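Local coordinates for protein processed glycerol phosphate lipoteichoic acid synthase 2 (Bacillus subtilis, PDB 2W8D) that belongs to the sulfatase-like family of the alkaline phosphatase clan and carries a magnesium ion in its processed C-terminal domain, at residues 48-52 and 53-57; 219-222 and 223-227; 261-264 and 265-268; 268-271 and 272-275. All blocks are in the same frame, centred on the assembly; numbering follows the deposited sequence.

Contact 1 (48-52 and 53-57)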
loop_
_atom_site.group_PDB
_atom_site.type_symbol
_atom_site.label_atom_id
_atom_site.label_comp_id
_atom_site.label_asym_id
_atom_site.label_seq_id
_atom_site.Cartn_x
_atom_site.Cartn_y
_atom_site.Cartn_z
ATOM N N ASP A 48 12.520 7.122 -11.780
ATOM C CA ASP A 48 13.239 7.915 -12.785
ATOM C C ASP A 48 14.469 8.589 -12.289
ATOM O O ASP A 48 15.107 9.298 -13.050
ATOM C CB ASP A 48 12.330 8.905 -13.528
ATOM C CG ASP A 48 11.383 8.190 -14.482
ATOM O OD1 ASP A 48 11.705 7.057 -14.895
ATOM O OD2 ASP A 48 10.309 8.724 -14.801
ATOM N N TYR A 49 14.807 8.378 -11.018
ATOM C CA TYR A 49 16.024 8.943 -10.461
ATOM C C TYR A 49 17.249 8.210 -11.021
ATOM O O TYR A 49 17.214 6.992 -11.268
ATOM C CB TYR A 49 16.023 8.815 -8.954
ATOM C CG TYR A 49 16.873 9.868 -8.299
ATOM C CD1 TYR A 49 16.340 11.123 -7.983
ATOM C CD2 TYR A 49 18.215 9.638 -8.040
ATOM C CE1 TYR A 49 17.130 12.121 -7.410
ATOM C CE2 TYR A 49 19.021 10.633 -7.473
ATOM C CZ TYR A 49 18.466 11.857 -7.156
ATOM O OH TYR A 49 19.247 12.823 -6.600
ATOM N N LYS A 50 18.326 8.955 -11.210
ATOM C CA LYS A 50 19.583 8.365 -11.671
ATOM C C LYS A 50 20.740 8.836 -10.814
ATOM O O LYS A 50 20.721 9.945 -10.292
ATOM C CB LYS A 50 19.893 8.719 -13.134
ATOM C CG LYS A 50 18.792 8.459 -14.100
ATOM C CD LYS A 50 19.257 8.679 -15.521
ATOM C CE LYS A 50 18.066 8.531 -16.459
ATOM N NZ LYS A 50 18.382 8.661 -17.917
ATOM N N ILE A 51 21.722 7.948 -10.691
ATOM C CA ILE A 51 23.002 8.169 -10.031
ATOM C C ILE A 51 24.052 7.851 -11.109
ATOM O O ILE A 51 24.025 6.748 -11.669
ATOM C CB ILE A 51 23.185 7.167 -8.832
ATOM C CG1 ILE A 51 22.134 7.404 -7.728
ATOM C CG2 ILE A 51 24.575 7.298 -8.221
ATOM C CD1 ILE A 51 22.271 8.805 -7.072
ATOM N N ASP A 52 24.952 8.803 -11.393
ATOM C CA ASP A 52 25.998 8.675 -12.440
ATOM C C ASP A 52 25.462 8.225 -13.815
ATOM O O ASP A 52 26.107 7.424 -14.529
ATOM C CB ASP A 52 27.143 7.717 -12.006
ATOM C CG ASP A 52 27.679 8.012 -10.597
ATOM O OD1 ASP A 52 27.620 9.200 -10.173
ATOM O OD2 ASP A 52 28.169 7.052 -9.928
ATOM N N GLY A 53 24.278 8.718 -14.171
ATOM C CA GLY A 53 23.622 8.293 -15.400
ATOM C C GLY A 53 22.997 6.901 -15.389
ATOM O O GLY A 53 22.397 6.508 -16.379
ATOM N N LYS A 54 23.129 6.162 -14.280
ATOM C CA LYS A 54 22.525 4.837 -14.109
ATOM C C LYS A 54 21.219 4.934 -13.328
ATOM O O LYS A 54 21.171 5.518 -12.246
ATOM C CB LYS A 54 23.467 3.860 -13.375
ATOM C CG LYS A 54 24.915 3.880 -13.853
ATOM C CD LYS A 54 25.618 2.552 -13.616
ATOM C CE LYS A 54 26.773 2.397 -14.618
ATOM N NZ LYS A 54 26.851 0.985 -15.139
ATOM N N GLU A 55 20.163 4.332 -13.860
ATOM C CA GLU A 55 18.868 4.344 -13.203
ATOM C C GLU A 55 18.893 3.496 -11.947
ATOM O O GLU A 55 19.546 2.458 -11.895
ATOM C CB GLU A 55 17.806 3.847 -14.155
ATOM C CG GLU A 55 17.620 4.730 -15.384
ATOM C CD GLU A 55 16.796 4.052 -16.450
ATOM O OE1 GLU A 55 15.671 3.603 -16.139
ATOM O OE2 GLU A 55 17.282 3.959 -17.604
ATOM N N VAL A 56 18.178 3.954 -10.926
ATOM C CA VAL A 56 18.144 3.287 -9.648
ATOM C C VAL A 56 17.111 2.186 -9.732
ATOM O O VAL A 56 17.366 1.062 -9.306
ATOM C CB VAL A 56 17.777 4.257 -8.482
ATOM C CG1 VAL A 56 17.619 3.464 -7.169
ATOM C CG2 VAL A 56 18.821 5.359 -8.330
ATOM N N THR A 57 15.931 2.489 -10.262
ATOM C CA THR A 57 14.895 1.435 -10.373
ATOM C C THR A 57 14.451 1.128 -11.844
ATOM O O THR A 57 13.290 1.367 -12.213
ATOM C CB THR A 57 13.700 1.739 -9.445
ATOM O OG1 THR A 57 13.160 3.024 -9.762
ATOM C CG2 THR A 57 14.144 1.770 -7.974
HETATM O O HOH W 1 15.145 5.125 -11.125
#

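Contact 2 (219-222 and 223-227)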
loop_
_atom_site.group_PDB
_atom_site.type_symbol
_atom_site.label_atom_id
_atom_site.label_comp_id
_atom_site.label_asym_id
_atom_site.label_seq_id
_atom_site.Cartn_x
_atom_site.Cartn_y
_atom_site.Cartn_z
ATOM N N SER A 219 25.160 8.376 5.073
ATOM C CA SER A 219 25.288 7.012 4.647
ATOM C C SER A 219 23.959 6.298 4.647
ATOM O O SER A 219 23.776 5.343 3.898
ATOM C CB SER A 219 26.308 6.286 5.524
ATOM O OG SER A 219 25.784 5.994 6.801
ATOM N N VAL A 220 23.011 6.739 5.471
ATOM C CA VAL A 220 21.654 6.207 5.363
ATOM C C VAL A 220 21.049 6.481 3.965
ATOM O O VAL A 220 20.528 5.568 3.299
ATOM C CB VAL A 220 20.747 6.735 6.508
ATOM C CG1 VAL A 220 19.271 6.423 6.255
ATOM C CG2 VAL A 220 21.176 6.102 7.835
ATOM N N VAL A 221 21.141 7.734 3.540
ATOM C CA VAL A 221 20.655 8.190 2.241
ATOM C C VAL A 221 21.507 7.628 1.098
ATOM O O VAL A 221 20.964 7.228 0.094
ATOM C CB VAL A 221 20.668 9.736 2.144
ATOM C CG1 VAL A 221 20.501 10.209 0.673
ATOM C CG2 VAL A 221 19.624 10.359 3.095
ATOM N N ASP A 222 22.822 7.633 1.254
ATOM C CA ASP A 222 23.733 7.009 0.284
ATOM C C ASP A 222 23.388 5.558 -0.025
ATOM O O ASP A 222 23.444 5.166 -1.184
ATOM C CB ASP A 222 25.205 7.083 0.729
ATOM C CG ASP A 222 25.764 8.506 0.693
ATOM O OD1 ASP A 222 25.076 9.430 0.203
ATOM O OD2 ASP A 222 26.909 8.707 1.163
ATOM N N ASN A 223 23.008 4.785 0.999
ATOM C CA ASN A 223 22.796 3.333 0.858
ATOM C C ASN A 223 21.373 2.999 0.441
ATOM O O ASN A 223 21.080 1.887 -0.026
ATOM C CB ASN A 223 23.137 2.608 2.159
ATOM C CG ASN A 223 24.624 2.615 2.453
ATOM O OD1 ASN A 223 25.453 2.888 1.584
ATOM N ND2 ASN A 223 24.968 2.332 3.689
ATOM N N TYR A 224 20.482 3.964 0.623
ATOM C CA TYR A 224 19.121 3.815 0.159
ATOM C C TYR A 224 19.102 3.350 -1.308
ATOM O O TYR A 224 18.360 2.449 -1.652
ATOM C CB TYR A 224 18.408 5.149 0.289
ATOM C CG TYR A 224 16.934 5.077 0.019
ATOM C CD1 TYR A 224 16.067 4.377 0.880
ATOM C CD2 TYR A 224 16.393 5.704 -1.098
ATOM C CE1 TYR A 224 14.700 4.316 0.616
ATOM C CE2 TYR A 224 15.021 5.654 -1.363
ATOM C CZ TYR A 224 14.179 4.978 -0.508
ATOM O OH TYR A 224 12.831 4.981 -0.791
ATOM N N PHE A 225 19.901 3.999 -2.151
ATOM C CA PHE A 225 19.834 3.803 -3.589
ATOM C C PHE A 225 20.278 2.420 -3.997
ATOM O O PHE A 225 19.756 1.907 -4.970
ATOM C CB PHE A 225 20.678 4.831 -4.356
ATOM C CG PHE A 225 20.277 6.233 -4.086
ATOM C CD1 PHE A 225 19.121 6.772 -4.684
ATOM C CD2 PHE A 225 21.024 7.032 -3.222
ATOM C CE1 PHE A 225 18.709 8.095 -4.423
ATOM C CE2 PHE A 225 20.607 8.357 -2.949
ATOM C CZ PHE A 225 19.452 8.877 -3.558
ATOM N N GLN A 226 21.238 1.846 -3.257
ATOM C CA GLN A 226 21.690 0.473 -3.448
ATOM C C GLN A 226 20.649 -0.576 -3.101
ATOM O O GLN A 226 20.444 -1.512 -3.872
ATOM C CB GLN A 226 22.941 0.194 -2.620
ATOM C CG GLN A 226 24.119 1.020 -3.019
ATOM C CD GLN A 226 25.423 0.390 -2.605
ATOM O OE1 GLN A 226 25.450 -0.514 -1.771
ATOM N NE2 GLN A 226 26.519 0.857 -3.189
ATOM N N SER A 227 19.990 -0.448 -1.948
ATOM C CA SER A 227 18.970 -1.442 -1.609
ATOM C C SER A 227 17.706 -1.254 -2.435
ATOM O O SER A 227 16.999 -2.220 -2.713
ATOM C CB SER A 227 18.675 -1.542 -0.100
ATOM O OG SER A 227 18.712 -0.264 0.477
#

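Contact 3 (261-264 and 265-268)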
loop_
_atom_site.group_PDB
_atom_site.type_symbol
_atom_site.label_atom_id
_atom_site.label_comp_id
_atom_site.label_asym_id
_atom_site.label_seq_id
_atom_site.Cartn_x
_atom_site.Cartn_y
_atom_site.Cartn_z
ATOM N N GLY A 261 10.908 5.894 3.494
ATOM C CA GLY A 261 12.089 5.295 4.076
ATOM C C GLY A 261 13.012 6.336 4.703
ATOM O O GLY A 261 13.743 6.037 5.661
ATOM N N ILE A 262 13.001 7.550 4.151
ATOM C CA ILE A 262 13.903 8.605 4.598
ATOM C C ILE A 262 13.145 9.691 5.389
ATOM O O ILE A 262 12.427 10.511 4.795
ATOM C CB ILE A 262 14.615 9.273 3.393
ATOM C CG1 ILE A 262 15.197 8.227 2.418
ATOM C CG2 ILE A 262 15.698 10.242 3.900
ATOM C CD1 ILE A 262 16.257 7.328 3.068
ATOM N N SER A 263 13.347 9.732 6.706
ATOM C CA SER A 263 12.718 10.759 7.545
ATOM C C SER A 263 13.385 12.148 7.453
ATOM O O SER A 263 14.367 12.351 6.717
ATOM C CB SER A 263 12.658 10.287 8.985
ATOM O OG SER A 263 13.930 10.334 9.579
ATOM N N GLU A 264 12.838 13.098 8.214
ATOM C CA GLU A 264 13.371 14.467 8.343
ATOM C C GLU A 264 14.716 14.593 9.066
ATOM O O GLU A 264 15.360 15.621 8.962
ATOM C CB GLU A 264 12.302 15.388 8.935
ATOM C CG GLU A 264 11.076 15.572 7.986
ATOM C CD GLU A 264 10.290 16.863 8.273
ATOM O OE1 GLU A 264 9.145 16.761 8.802
ATOM O OE2 GLU A 264 10.816 17.982 7.969
ATOM N N ASN A 265 15.174 13.528 9.735
ATOM C CA ASN A 265 16.538 13.475 10.299
ATOM C C ASN A 265 17.644 13.560 9.227
ATOM O O ASN A 265 18.820 13.859 9.548
ATOM C CB ASN A 265 16.769 12.195 11.136
ATOM C CG ASN A 265 15.812 12.057 12.333
ATOM O OD1 ASN A 265 15.427 10.946 12.685
ATOM N ND2 ASN A 265 15.450 13.165 12.960
ATOM N N HIS A 266 17.266 13.311 7.978
ATOM C CA HIS A 266 18.196 13.310 6.839
ATOM C C HIS A 266 17.908 14.430 5.844
ATOM O O HIS A 266 18.252 14.329 4.670
ATOM C CB HIS A 266 18.117 11.952 6.117
ATOM C CG HIS A 266 18.183 10.799 7.061
ATOM N ND1 HIS A 266 19.359 10.404 7.667
ATOM C CD2 HIS A 266 17.207 10.037 7.599
ATOM C CE1 HIS A 266 19.106 9.396 8.486
ATOM N NE2 HIS A 266 17.808 9.164 8.469
ATOM N N ASN A 267 17.274 15.495 6.308
ATOM C CA ASN A 267 16.945 16.629 5.452
ATOM C C ASN A 267 18.158 17.251 4.793
ATOM O O ASN A 267 18.066 17.695 3.659
ATOM C CB ASN A 267 16.209 17.719 6.250
ATOM C CG ASN A 267 14.689 17.516 6.285
ATOM O OD1 ASN A 267 14.145 16.623 5.650
ATOM N ND2 ASN A 267 14.008 18.355 7.042
ATOM N N LYS A 268 19.282 17.321 5.494
ATOM C CA LYS A 268 20.472 17.927 4.911
ATOM C C LYS A 268 20.876 17.178 3.645
ATOM O O LYS A 268 21.135 17.797 2.645
ATOM C CB LYS A 268 21.641 17.975 5.888
ATOM C CG LYS A 268 22.809 18.816 5.360
ATOM C CD LYS A 268 24.105 18.584 6.127
ATOM C CE LYS A 268 24.667 19.932 6.505
ATOM N NZ LYS A 268 26.167 19.990 6.521
HETATM O O HOH W 2 14.518 14.246 4.568
#

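Contact 4 (268-271 and 272-275)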
loop_
_atom_site.group_PDB
_atom_site.type_symbol
_atom_site.label_atom_id
_atom_site.label_comp_id
_atom_site.label_asym_id
_atom_site.label_seq_id
_atom_site.Cartn_x
_atom_site.Cartn_y
_atom_site.Cartn_z
ATOM N N LYS A 268 19.282 17.321 5.494
ATOM C CA LYS A 268 20.472 17.927 4.911
ATOM C C LYS A 268 20.876 17.178 3.645
ATOM O O LYS A 268 21.135 17.797 2.645
ATOM C CB LYS A 268 21.641 17.975 5.888
ATOM C CG LYS A 268 22.809 18.816 5.360
ATOM C CD LYS A 268 24.105 18.584 6.127
ATOM C CE LYS A 268 24.667 19.932 6.505
ATOM N NZ LYS A 268 26.167 19.990 6.521
ATOM N N ALA A 269 20.874 15.846 3.677
ATOM C CA ALA A 269 21.288 15.074 2.505
ATOM C C ALA A 269 20.190 15.038 1.428
ATOM O O ALA A 269 20.487 15.071 0.221
ATOM C CB ALA A 269 21.719 13.653 2.904
HETATM N N MSE A 270 18.933 14.989 1.861
HETATM C CA MSE A 270 17.814 14.937 0.930
HETATM C C MSE A 270 17.692 16.189 0.086
HETATM O O MSE A 270 17.217 16.112 -1.027
HETATM C CB MSE A 270 16.485 14.666 1.642
HETATM C CG MSE A 270 16.317 13.252 2.001
HETATM SE SE MSE A 270 16.260 12.083 0.385
HETATM C CE MSE A 270 14.588 12.713 -0.381
ATOM N N ALA A 271 18.093 17.341 0.617
ATOM C CA ALA A 271 18.155 18.561 -0.191
ATOM C C ALA A 271 19.175 18.449 -1.328
ATOM O O ALA A 271 18.945 18.972 -2.417
ATOM C CB ALA A 271 18.469 19.791 0.681
ATOM N N LYS A 272 20.316 17.808 -1.067
ATOM C CA LYS A 272 21.258 17.495 -2.149
ATOM C C LYS A 272 20.674 16.497 -3.137
ATOM O O LYS A 272 20.832 16.668 -4.345
ATOM C CB LYS A 272 22.595 16.991 -1.617
ATOM C CG LYS A 272 23.367 18.021 -0.803
ATOM C CD LYS A 272 24.704 17.401 -0.438
ATOM C CE LYS A 272 25.128 17.749 0.969
ATOM N NZ LYS A 272 25.667 19.106 1.024
ATOM N N VAL A 273 19.979 15.480 -2.637
ATOM C CA VAL A 273 19.372 14.472 -3.523
ATOM C C VAL A 273 18.479 15.208 -4.533
ATOM O O VAL A 273 18.567 14.971 -5.759
ATOM C CB VAL A 273 18.565 13.382 -2.724
ATOM C CG1 VAL A 273 17.572 12.640 -3.601
ATOM C CG2 VAL A 273 19.499 12.394 -2.030
ATOM N N LEU A 274 17.684 16.146 -4.015
ATOM C CA LEU A 274 16.741 16.915 -4.822
ATOM C C LEU A 274 17.336 18.142 -5.536
ATOM O O LEU A 274 16.646 18.800 -6.298
ATOM C CB LEU A 274 15.508 17.311 -3.977
ATOM C CG LEU A 274 14.725 16.068 -3.524
ATOM C CD1 LEU A 274 13.422 16.427 -2.834
ATOM C CD2 LEU A 274 14.442 15.094 -4.685
ATOM N N GLY A 275 18.607 18.451 -5.319
ATOM C CA GLY A 275 19.152 19.680 -5.867
ATOM C C GLY A 275 18.379 20.882 -5.328
ATOM O O GLY A 275 17.915 21.725 -6.092
#

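Contact 1 (48-52 and 53-57)
A beta hairpin with a two-residue loop joins strand 50-51 to strand 54-55, its type I' turn running from Ile51 to Lys54. Asp52 and Gly53 sit at the turn corners with positive phi, a conformation that Asp tolerates and that glycine adopts readily. Ile51 and Lys54 are the hydrogen-bonded pair: Ile51 N donates to Lys54 O at 2.9 Å, and Lys54 N donates to Ile51 O at 2.8 Å, from a position well above that carbonyl's plane. Lys50 and Glu55 form the next, non-hydrogen-bonded pair. Their chains run side by side, Lys50 CE 4.0 Å from Glu55 CG, while the Glu55 carboxylate finds its polar partner in Asn61. On the other face Ile51 CG1, placed beside the backbone N by a chi1 of -64°, meets Val56 CG2 at 3.9 Å. These aliphatic branches suit a buried side, where Val56 packs on Phe225 of helix 219-244. The edge of the Tyr49 ring borders the same Val56 methyl; the Tyr49 hydroxyl probably bonds to Val273 O, though unusually short as modelled. Tyr49 O is doubly gripped: Val56 N donates to it at 3.2 Å, and a water that also accepts from Thr57 N donates to it at 2.8 Å.

Contact 2 (219-222 and 223-227)
Phe225 reaches back one turn of an alpha-helix, the first part of helix 219-244, to lie alongside Val221, the two side chains pointing the same way. A chi1 of -59° sets CG beside the backbone N, and from CB the ring swings back over the preceding turn. At CG the ring borders Ile51 of the hairpin. CD2 and CE2 both lie 3.3 Å from Val221 O; CD2 is also 3.7 Å from Asp222 O, which lies near the plane of the ring at its edge. CE2 further sits 4.1 Å from Val221 CG1. CZ, at the tip, touches Val273 of helix 267-273, and CE1 the ring of Tyr49. A flat, apolar ring suits this place, since it can touch the hairpin and helix 267-273 at once through different edge atoms. The backbone bonds of this turn are long, and those of Tyr224 N are weak. Asn223 N donates to Ser219 O at 3.1 Å from well above the carbonyl plane, and Tyr224 N forks to Val220 O and Val221 O. Tyr224 points elsewhere, with CG anti to the backbone N (chi1 -172°); its hydroxyl bonds to Ser41 O and Gln43 N, and the side chain is about 10 Å from the magnesium ion. The carboxylate of Asp222 accepts from Phe216 N through OD1. Asn223 folds close over the start of the helix, its CB 3.3 Å from Ser219 O.

Contact 3 (261-264 and 265-268)
Ser263 O is gripped by His266 N, which reaches it through a weak bond of 3.3 Å, and by a water that donates to it at 2.9 Å. That water also donates to Asn267 OD1 at 2.6 Å, so it bridges the Ser263 carbonyl to the amide at the head of the helix. The Ser263 hydroxyl works on the same turn: OG, placed between the backbone N and the carbonyl carbon by a chi1 of 74°, accepts a weak bond from Asn265 N at 3.4 Å. A small hydroxyl suits this position, being short enough to fold back onto the chain two residues on. This is an ST turn, and it leads the loop after strand 251-257 into helix 267-273, with His266 at the N-cap position. Next along, Glu264 and Asn267 run side by side and point the same way, the carboxylate and amide planes turned 44° apart. Asn267 ND2 makes a weak but fairly straight bond to Glu264 OE2 at 3.3 Å, while its backbone N donates to Glu264 O from far above the carbonyl plane. Asn can serve both neighbours because its amide offers an oxygen to the water and an N-H to the carboxylate. On the more buried side Ile262 crosses His266 at about a right angle, its CG2 touching His266 CB at 3.7 Å. There the aliphatic branch borders the root of the imidazole, whose ND1, the nitrogen next to CG, is hydrogen-bonded to Asp218 OD2.

Contact 4 (268-271 and 272-275)
Bends at chi2 and chi3 (-63° and -66°) fold the Met270 side chain, modelled as selenomethionine, towards the C-terminal end of the helix, so that SE rests by Val273, three residues on. SE lies 4.1 Å from Val273 CG2, and the two side chains meet at a slant. The flexible, unbranched methionine side chain suits this inner side of the helix, where it also packs on Phe45 and Ile262. Val273 holds CG1 anti to its own backbone N (chi1 161°), which turns CG2 back over the preceding turn, 3.6 Å from Ala269 O. A branched, compact side chain fits here, because the same methyl meets helix 219-244. Ala269, with only a methyl, permits close approach of that helix at Val221. The backbone bonds are regular: Val273 N donates to Ala269 O at 2.9 Å, and Leu274 N to Met270 O at 3.0 Å. Leu274 CG stays close to its acceptor, 3.5 Å from Met270 O. On the exposed side Lys272 lays its CB 3.4 Å from Ala269 O. Its ammonium ends 5.6 Å from Lys268 NZ, a separation at which like charges would probably repel only modestly on the solvent side. Past the end of helix 267-273, Gly275 is the first residue to leave helical angles, its positive phi easy for want of a side chain; Gly275 N donates to Lys272 O at 3.0 Å, as part of a Schellman motif that ends the helix.

Contact 2 is the hub: Phe225 and Val221 of helix 219-244 meet all three other contacts. Contact 1 packs on it through Val56 CG1, 3.4 Å from Phe225 O. Val221 CG1 lies 3.6 Å from Val273 CG2 of contact 4, and Tyr224 CD1 lies 3.7 Å from Ile262 CD1 of contact 3. Contacts 3 and 4 share Lys268 and form the two ends of helix 267-273, their centres about 9 Å apart. Contacts 1 and 3 do not touch, their nearest atoms being about 11 Å apart. The magnesium site comprises Glu40, Thr84, Asp258 and His259; the side chains of Tyr224 in contact 2 and Ile262 in contact 3 are about 10 and 12 Å from the ion.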